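Local coordinates for B-agarase (Saccharophagus degradans, PDB 4BQ2), which hydrolyses the beta-1,4 linkages of agarose as a family 50 exo-beta-agarase, probably releasing neoagarobiose from chain ends, at residues A[245-250]-A[480-485]; A[540-545]-A[568-573]. All blocks are in the same frame, centred on the assembly; numbering follows the deposited sequence.

Contact 1: A[245-250]-A[480-485]; sequences SKFGGW and SPWCVG
Phe247 and Trp482 carry this contact, two aromatic rings brought together from two type I beta turns, Ser245 to Gly248 and Ser480 to Cys483. The phenyl ring does not lie flat on the indole: the ring planes of Phe247 and Trp482 meet at 43°. The carbon that leans in is Phe247 CE1, which sits over one indole face and reaches Trp482 CD2 at 3.4 Å, while CD1 of Phe247 lies 3.5 Å from Trp482 CE3. In both residues CG stands anti to the carbonyl carbon (chi1 -73° for Phe247, -66° for Trp482), and this brings each ring out to its partner although the backbones stay well apart, 7.1 Å between CA of Phe247 and CA of Trp482.

Aliphatic contacts extend the apolar patch. The next corner of the phenyl ring, CZ of Phe247, rests 3.8 Å from Pro481 CB, so one ring touches both proline and indole. By the CZ2 corner, on the same side of the indole plane as the phenyl ring, the extended Lys246 chain crosses at about a right angle, its CE 3.8 Å from Trp482 CZ2.

Polar bonds act within each turn, and no hydrogen bond passes between the segments. Ser480 OG accepts from Trp482 N, closing an ST turn just before the strand.

In the fold, Trp482 also packs on Phe431 of strand 431-435, whereas Phe247 leans on Asp275 and Pro276. The contact thus joins the loop between helix 222-235 and strand 263-267 to the start of strand 483-488, which with its parallel neighbour 431-435 is consistent with the (beta/alpha)8 barrel of family 50 enzymes.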
loop_
_atom_site.group_PDB
_atom_site.type_symbol
_atom_site.label_atom_id
_atom_site.label_comp_id
_atom_site.label_asym_id
_atom_site.label_seq_id
_atom_site.Cartn_x
_atom_site.Cartn_y
_atom_site.Cartn_z
ATOM N N SER A 245 11.263 21.574 -19.662
ATOM C CA SER A 245 10.381 22.443 -20.436
ATOM C C SER A 245 9.334 23.024 -19.476
ATOM O O SER A 245 9.287 22.637 -18.305
ATOM C CB SER A 245 9.722 21.649 -21.565
ATOM O OG SER A 245 8.958 20.567 -21.031
ATOM N N LYS A 246 8.521 23.960 -19.951
ATOM C CA LYS A 246 7.400 24.495 -19.162
ATOM C C LYS A 246 6.655 23.402 -18.378
ATOM O O LYS A 246 6.447 23.543 -17.162
ATOM C CB LYS A 246 6.403 25.262 -20.068
ATOM C CG LYS A 246 5.138 25.762 -19.357
ATOM C CD LYS A 246 4.154 26.351 -20.378
ATOM C CE LYS A 246 2.974 27.023 -19.717
ATOM N NZ LYS A 246 2.081 27.594 -20.767
ATOM N N PHE A 247 6.304 22.318 -19.072
ATOM C CA PHE A 247 5.483 21.247 -18.481
ATOM C C PHE A 247 6.271 20.091 -17.858
ATOM O O PHE A 247 5.717 19.022 -17.630
ATOM C CB PHE A 247 4.477 20.714 -19.506
ATOM C CG PHE A 247 3.348 21.665 -19.788
ATOM C CD1 PHE A 247 2.221 21.704 -18.959
ATOM C CD2 PHE A 247 3.392 22.535 -20.903
ATOM C CE1 PHE A 247 1.153 22.562 -19.235
ATOM C CE2 PHE A 247 2.334 23.414 -21.163
ATOM C CZ PHE A 247 1.202 23.429 -20.334
ATOM N N GLY A 248 7.563 20.289 -17.637
ATOM C CA GLY A 248 8.364 19.302 -16.892
ATOM C C GLY A 248 9.030 18.276 -17.780
ATOM O O GLY A 248 9.609 17.295 -17.292
ATOM N N GLY A 249 8.882 18.467 -19.094
ATOM C CA GLY A 249 9.472 17.579 -20.090
ATOM C C GLY A 249 10.938 17.897 -20.318
ATOM O O GLY A 249 11.492 18.792 -19.666
ATOM N N TRP A 250 11.560 17.192 -21.268
ATOM C CA TRP A 250 13.005 17.308 -21.514
ATOM C C TRP A 250 13.213 18.307 -22.655
ATOM O O TRP A 250 12.841 18.029 -23.805
ATOM C CB TRP A 250 13.607 15.925 -21.841
ATOM C CG TRP A 250 15.128 15.862 -21.933
ATOM C CD1 TRP A 250 15.870 15.426 -23.015
ATOM C CD2 TRP A 250 16.086 16.224 -20.918
ATOM N NE1 TRP A 250 17.219 15.495 -22.720
ATOM C CE2 TRP A 250 17.378 15.970 -21.447
ATOM C CE3 TRP A 250 15.980 16.715 -19.603
ATOM C CZ2 TRP A 250 18.566 16.210 -20.714
ATOM C CZ3 TRP A 250 17.166 16.939 -18.870
ATOM C CH2 TRP A 250 18.443 16.693 -19.440
ATOM N N SER A 480 -7.538 21.399 -18.146
ATOM C CA SER A 480 -6.173 21.999 -18.073
ATOM C C SER A 480 -5.126 21.116 -18.749
ATOM O O SER A 480 -5.109 19.910 -18.515
ATOM C CB SER A 480 -5.717 22.186 -16.604
ATOM O OG SER A 480 -4.410 22.756 -16.563
ATOM N N PRO A 481 -4.227 21.706 -19.558
ATOM C CA PRO A 481 -3.094 20.940 -20.117
ATOM C C PRO A 481 -2.181 20.425 -19.012
ATOM O O PRO A 481 -1.403 19.507 -19.260
ATOM C CB PRO A 481 -2.300 21.988 -20.924
ATOM C CG PRO A 481 -2.651 23.315 -20.267
ATOM C CD PRO A 481 -4.116 23.153 -19.871
ATOM N N TRP A 482 -2.257 21.015 -17.816
ATOM C CA TRP A 482 -1.369 20.587 -16.710
ATOM C C TRP A 482 -1.789 19.256 -16.123
ATOM O O TRP A 482 -1.023 18.644 -15.366
ATOM C CB TRP A 482 -1.327 21.633 -15.595
ATOM C CG TRP A 482 -0.697 22.887 -16.003
ATOM C CD1 TRP A 482 -1.315 24.008 -16.514
ATOM C CD2 TRP A 482 0.694 23.177 -15.947
ATOM N NE1 TRP A 482 -0.355 24.978 -16.795
ATOM C CE2 TRP A 482 0.871 24.498 -16.425
ATOM C CE3 TRP A 482 1.818 22.440 -15.537
ATOM C CZ2 TRP A 482 2.134 25.099 -16.521
ATOM C CZ3 TRP A 482 3.083 23.048 -15.609
ATOM C CH2 TRP A 482 3.226 24.356 -16.111
ATOM N N CYS A 483 -2.999 18.793 -16.450
ATOM C CA CYS A 483 -3.397 17.473 -15.956
ATOM C C CYS A 483 -2.841 16.372 -16.859
ATOM O O CYS A 483 -3.262 16.227 -18.008
ATOM C CB CYS A 483 -4.913 17.367 -15.834
ATOM S SG CYS A 483 -5.504 15.710 -15.397
ATOM N N VAL A 484 -1.945 15.548 -16.315
ATOM C CA VAL A 484 -1.284 14.495 -17.101
ATOM C C VAL A 484 -2.300 13.423 -17.491
ATOM O O VAL A 484 -2.335 12.926 -18.628
ATOM C CB VAL A 484 -0.087 13.857 -16.330
ATOM C CG1 VAL A 484 0.632 12.806 -17.198
ATOM C CG2 VAL A 484 0.929 14.927 -15.913
ATOM N N GLY A 485 -3.166 13.083 -16.562
ATOM C CA GLY A 485 -4.116 12.033 -16.821
ATOM C C GLY A 485 -4.997 11.802 -15.623
ATOM O O GLY A 485 -4.804 12.431 -14.574
#

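Contact 2: A[540-545]-A[568-573]; sequences NAWGLK and RADYSM
A helix terminus tied to the flank of a longer helix is the element at work here: Trp542, near the end of helix 535-542, is fastened to Asp570 of helix 565-593. The chain leaves helical geometry at Gly543, whose phi is positive, and the indole just before that change reaches across to the carboxylate. One hydrogen bond makes the contact. Trp542 NE1 donates to Asp570 OD2 over 2.7 Å, nearly straight at 169°, and the oxygen lies almost in the indole plane, meeting the ring at its edge where the N-H projects. Asp570 receives it with the anti lone pair of OD2, the one turned away from OD1, and the carboxylate plane is rotated 55° from that of the ring. Trp542 keeps CG beside its own backbone N (chi1 -70°), which swings the indole across to the second helix, while Asp570 leaves its helix already heading toward segment 540-545.

Around this bond, Trp542 packs against Leu511 of helix 505-511 and Val558 of a loop. Asp570 also serves helix 519-532, where Tyr532 OH is hydrogen-bonded to OD2 and Lys531 NZ forms a salt bridge with OD1.

Both touching residues are buried, and the chemistry answers the cost of placing a carboxylate there: indole and tyrosine share one oxygen and the lysine is paired with the other. Such a set of partners would be expected to favour the ionised acid, and its several directional bonds should fix the carboxylate's rotation while holding the three helices at one point.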
loop_
_atom_site.group_PDB
_atom_site.type_symbol
_atom_site.label_atom_id
_atom_site.label_comp_id
_atom_site.label_asym_id
_atom_site.label_seq_id
_atom_site.Cartn_x
_atom_site.Cartn_y
_atom_site.Cartn_z
ATOM N N ASN A 540 -22.146 -31.667 -19.261
ATOM C CA ASN A 540 -21.002 -32.529 -19.498
ATOM C C ASN A 540 -19.697 -31.789 -19.300
ATOM O O ASN A 540 -18.726 -32.381 -18.884
ATOM C CB ASN A 540 -21.045 -33.161 -20.890
ATOM C CG ASN A 540 -21.840 -34.460 -20.919
ATOM O OD1 ASN A 540 -21.811 -35.262 -19.970
ATOM N ND2 ASN A 540 -22.544 -34.682 -22.020
ATOM N N ALA A 541 -19.673 -30.495 -19.609
ATOM C CA ALA A 541 -18.454 -29.711 -19.388
ATOM C C ALA A 541 -18.165 -29.543 -17.888
ATOM O O ALA A 541 -17.007 -29.654 -17.453
ATOM C CB ALA A 541 -18.512 -28.369 -20.112
ATOM N N TRP A 542 -19.215 -29.354 -17.100
ATOM C CA TRP A 542 -19.051 -29.069 -15.677
ATOM C C TRP A 542 -19.223 -30.280 -14.804
ATOM O O TRP A 542 -19.069 -30.191 -13.581
ATOM C CB TRP A 542 -20.028 -27.976 -15.234
ATOM C CG TRP A 542 -19.699 -26.608 -15.795
ATOM C CD1 TRP A 542 -18.838 -26.319 -16.811
ATOM C CD2 TRP A 542 -20.272 -25.357 -15.383
ATOM N NE1 TRP A 542 -18.820 -24.958 -17.039
ATOM C CE2 TRP A 542 -19.689 -24.350 -16.170
ATOM C CE3 TRP A 542 -21.216 -24.996 -14.409
ATOM C CZ2 TRP A 542 -20.032 -22.988 -16.030
ATOM C CZ3 TRP A 542 -21.559 -23.652 -14.267
ATOM C CH2 TRP A 542 -20.961 -22.663 -15.073
ATOM N N GLY A 543 -19.522 -31.411 -15.442
ATOM C CA GLY A 543 -19.806 -32.655 -14.728
ATOM C C GLY A 543 -21.068 -32.554 -13.884
ATOM O O GLY A 543 -21.138 -33.135 -12.815
ATOM N N LEU A 544 -22.071 -31.817 -14.358
ATOM C CA LEU A 544 -23.297 -31.595 -13.574
ATOM C C LEU A 544 -24.524 -32.274 -14.200
ATOM O O LEU A 544 -24.431 -32.867 -15.275
ATOM C CB LEU A 544 -23.561 -30.085 -13.423
ATOM C CG LEU A 544 -22.622 -29.185 -12.610
ATOM C CD1 LEU A 544 -23.088 -27.739 -12.672
ATOM C CD2 LEU A 544 -22.532 -29.636 -11.161
ATOM N N LYS A 545 -25.675 -32.148 -13.543
ATOM C CA LYS A 545 -26.916 -32.767 -14.017
ATOM C C LYS A 545 -28.079 -31.800 -13.898
ATOM O O LYS A 545 -29.173 -32.174 -13.457
ATOM C CB LYS A 545 -27.234 -34.024 -13.205
ATOM C CG LYS A 545 -26.209 -35.139 -13.298
ATOM C CD LYS A 545 -26.611 -36.281 -12.375
ATOM C CE LYS A 545 -26.912 -35.767 -10.968
ATOM N NZ LYS A 545 -28.087 -36.442 -10.336
ATOM N N ARG A 568 -12.054 -23.819 -15.850
ATOM C CA ARG A 568 -11.090 -22.732 -16.014
ATOM C C ARG A 568 -11.360 -21.842 -17.258
ATOM O O ARG A 568 -11.351 -20.598 -17.166
ATOM C CB ARG A 568 -9.664 -23.280 -16.056
ATOM C CG ARG A 568 -8.623 -22.194 -16.128
ATOM C CD ARG A 568 -7.216 -22.783 -16.280
ATOM N NE ARG A 568 -6.955 -23.791 -15.250
ATOM C CZ ARG A 568 -6.506 -23.524 -14.025
ATOM N NH1 ARG A 568 -6.243 -22.266 -13.666
ATOM N NH2 ARG A 568 -6.324 -24.517 -13.154
ATOM N N ALA A 569 -11.603 -22.472 -18.411
ATOM C CA ALA A 569 -11.863 -21.729 -19.654
ATOM C C ALA A 569 -13.075 -20.821 -19.487
ATOM O O ALA A 569 -13.074 -19.669 -19.937
ATOM C CB ALA A 569 -12.076 -22.687 -20.826
ATOM N N ASP A 570 -14.098 -21.340 -18.825
ATOM C CA ASP A 570 -15.320 -20.605 -18.556
ATOM C C ASP A 570 -15.125 -19.462 -17.563
ATOM O O ASP A 570 -15.659 -18.344 -17.770
ATOM C CB ASP A 570 -16.445 -21.552 -18.100
ATOM C CG ASP A 570 -16.959 -22.441 -19.245
ATOM O OD1 ASP A 570 -16.755 -22.073 -20.417
ATOM O OD2 ASP A 570 -17.569 -23.495 -18.972
ATOM N N TYR A 571 -14.388 -19.723 -16.488
ATOM C CA TYR A 571 -14.135 -18.657 -15.523
ATOM C C TYR A 571 -13.304 -17.563 -16.190
ATOM O O TYR A 571 -13.576 -16.379 -15.985
ATOM C CB TYR A 571 -13.384 -19.172 -14.308
ATOM C CG TYR A 571 -14.087 -20.202 -13.458
ATOM C CD1 TYR A 571 -15.478 -20.362 -13.488
ATOM C CD2 TYR A 571 -13.344 -21.005 -12.583
ATOM C CE1 TYR A 571 -16.099 -21.281 -12.659
ATOM C CE2 TYR A 571 -13.951 -21.949 -11.776
ATOM C CZ TYR A 571 -15.331 -22.083 -11.822
ATOM O OH TYR A 571 -15.938 -23.013 -11.018
ATOM N N SER A 572 -12.327 -17.972 -17.009
ATOM C CA SER A 572 -11.480 -17.022 -17.751
ATOM C C SER A 572 -12.336 -16.129 -18.668
ATOM O O SER A 572 -12.199 -14.906 -18.655
ATOM C CB SER A 572 -10.405 -17.732 -18.565
ATOM O OG SER A 572 -9.539 -16.773 -19.173
ATOM N N MET A 573 -13.234 -16.750 -19.432
ATOM C CA MET A 573 -14.125 -16.034 -20.329
ATOM C C MET A 573 -15.023 -15.024 -19.567
ATOM O O MET A 573 -15.217 -13.878 -20.023
ATOM C CB MET A 573 -14.995 -17.040 -21.123
ATOM C CG MET A 573 -16.195 -16.408 -21.819
ATOM S SD MET A 573 -17.151 -17.598 -22.779
ATOM C CE MET A 573 -18.228 -18.211 -21.487
#

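Followed from the N terminus, the chain passes the calcium-bearing beta-rich region first and then reaches 245-250. Contact 1 closes when 480-485 returns to that loop, a long-range closure with 229 intervening residues that include the four-stranded antiparallel sheet and helices 378-387, 394-410 and 460-477. Contact 2 opens only afterwards, at 540-545, and closes after 22 residues at 568-573. The two loops follow in series, neither nested nor crossed. The centres of contact 1 and contact 2 lie about 49 Å apart, and the nearest atoms of contact 1 and contact 2 about 28 Å apart. Contact 1 therefore ties the loop that follows helix 222-235 to a parallel strand, whereas contact 2 draws neighbouring helices together locally.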